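Local coordinates for protein prolyl oligopeptidase (PDB 1YR2) that probably acts as a serine endopeptidase of the prolyl oligopeptidase family, cutting oligopeptides after proline and, less readily, after alanine, at residues A[141-144]-A[145-148]. Sequence-based numbering, arbitrary orientation.
Sequences DAPV and GTKG
Over one face of the Pro143 ring sits the hydroxyl of Thr146, above the ring's middle but a little nearer its N-CD edge, with OG1 of Thr146 3.3 Å from CD of Pro143. The truly flat group is the peptide carbonyl of Pro143, whose oxygen takes two bonds from the same threonine. OG1 of Thr146 donates to Pro143 O at 2.6 Å, only 18° from the carbonyl plane; Thr146 N reaches Pro143 O at 3.0 Å, more steeply tilted, 34° from that plane and on the same side of it. Both donors can converge because OG1 stands beside the backbone N (chi1 -59°), a torsion that swings CG2 anti to that nitrogen. CB of Ala142 adds a light van der Waals touch, 3.9 Å from OG1 of Thr146.

The backbone bond closes a type II beta turn, Pro143 to Thr146, in the surface loop joining strands 134-139 and 149-152 of one beta-propeller blade. Gly145 takes the third position with a positive phi, where a side chain would run into Val144 O. From the turn's corner residues, Gly145 N bonds OE2 of Glu448 and Val144 packs against Trp447 and Glu448, so the loop also meets the chain just after strand 443-446.

A valine in place of Thr146 would probably keep the turn's backbone bond but leave Pro143 O without its hydroxyl donor. With a main-chain and a side-chain donor of one residue on a single carbonyl, the closing of the turn and the rotation of the threonine are coupled, and the hydroxyl probably helps hold both.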
ATOM      1  N   ASP A 141      -0.329  10.377  31.529  1.00 22.70           N
ATOM      2  CA  ASP A 141      -0.046  11.799  31.677  1.00 24.42           C
ATOM      3  C   ASP A 141       1.446  12.186  31.485  1.00 22.83           C
ATOM      4  O   ASP A 141       1.822  13.316  31.775  1.00 23.16           O
ATOM      5  CB  ASP A 141      -0.467  12.215  33.084  1.00 25.27           C
ATOM      6  CG  ASP A 141       0.397  11.550  34.156  1.00 31.17           C
ATOM      7  OD1 ASP A 141       0.222  10.324  34.388  1.00 40.98           O
ATOM      8  OD2 ASP A 141       1.292  12.142  34.789  1.00 39.67           O
ATOM      9  N   ALA A 142       2.305  11.271  31.032  1.00 20.29           N
ATOM     10  CA  ALA A 142       3.711  11.630  30.795  1.00 18.59           C
ATOM     11  C   ALA A 142       3.746  12.556  29.607  1.00 16.42           C
ATOM     12  O   ALA A 142       2.998  12.347  28.672  1.00 15.95           O
ATOM     13  CB  ALA A 142       4.548  10.421  30.485  1.00 18.22           C
ATOM     14  N   PRO A 143       4.623  13.550  29.615  1.00 15.87           N
ATOM     15  CA  PRO A 143       4.725  14.475  28.463  1.00 15.29           C
ATOM     16  C   PRO A 143       5.019  13.733  27.155  1.00 15.75           C
ATOM     17  O   PRO A 143       5.774  12.760  27.136  1.00 14.32           O
ATOM     18  CB  PRO A 143       5.913  15.396  28.849  1.00 16.33           C
ATOM     19  CG  PRO A 143       6.041  15.284  30.356  1.00 16.83           C
ATOM     20  CD  PRO A 143       5.524  13.944  30.732  1.00 16.17           C
ATOM     21  N   VAL A 144       4.382  14.154  26.075  1.00 14.65           N
ATOM     22  CA  VAL A 144       4.754  13.656  24.750  1.00 15.58           C
ATOM     23  C   VAL A 144       6.237  13.892  24.539  1.00 15.91           C
ATOM     24  O   VAL A 144       6.744  14.990  24.812  1.00 16.44           O
ATOM     25  CB  VAL A 144       3.925  14.377  23.678  1.00 14.70           C
ATOM     26  CG1 VAL A 144       4.400  14.007  22.271  1.00 15.94           C
ATOM     27  CG2 VAL A 144       2.446  14.052  23.866  1.00 16.08           C
ATOM     28  N   GLY A 145       6.944  12.858  24.098  1.00 16.37           N
ATOM     29  CA  GLY A 145       8.375  12.915  23.948  1.00 17.41           C
ATOM     30  C   GLY A 145       9.151  12.296  25.102  1.00 17.76           C
ATOM     31  O   GLY A 145      10.332  12.249  25.027  1.00 19.79           O
ATOM     32  N   THR A 146       8.485  11.829  26.154  1.00 17.77           N
ATOM     33  CA  THR A 146       9.125  11.109  27.250  1.00 18.74           C
ATOM     34  C   THR A 146       9.431   9.725  26.771  1.00 17.73           C
ATOM     35  O   THR A 146       8.522   9.076  26.303  1.00 17.69           O
ATOM     36  CB  THR A 146       8.105  10.926  28.412  1.00 18.86           C
ATOM     37  OG1 THR A 146       7.652  12.189  28.869  1.00 19.81           O
ATOM     38  CG2 THR A 146       8.750  10.200  29.667  1.00 22.03           C
ATOM     39  N   LYS A 147      10.670   9.252  26.900  1.00 16.35           N
ATOM     40  CA  LYS A 147      11.004   7.854  26.543  1.00 16.88           C
ATOM     41  C   LYS A 147      10.171   6.830  27.339  1.00 16.21           C
ATOM     42  O   LYS A 147      10.110   6.850  28.576  1.00 15.44           O
ATOM     43  CB  LYS A 147      12.514   7.579  26.714  1.00 16.60           C
ATOM     44  CG  LYS A 147      12.944   6.194  26.306  1.00 18.10           C
ATOM     45  CD  LYS A 147      12.770   5.947  24.821  1.00 19.11           C
ATOM     46  CE  LYS A 147      13.185   4.510  24.427  1.00 19.39           C
ATOM     47  NZ  LYS A 147      13.146   4.306  22.934  1.00 19.86           N
ATOM     48  N   GLY A 148       9.513   5.946  26.614  1.00 14.56           N
ATOM     49  CA  GLY A 148       8.726   4.907  27.243  1.00 14.25           C
ATOM     50  C   GLY A 148       9.582   3.783  27.783  1.00 14.13           C
ATOM     51  O   GLY A 148      10.702   3.636  27.369  1.00 13.02           O
TER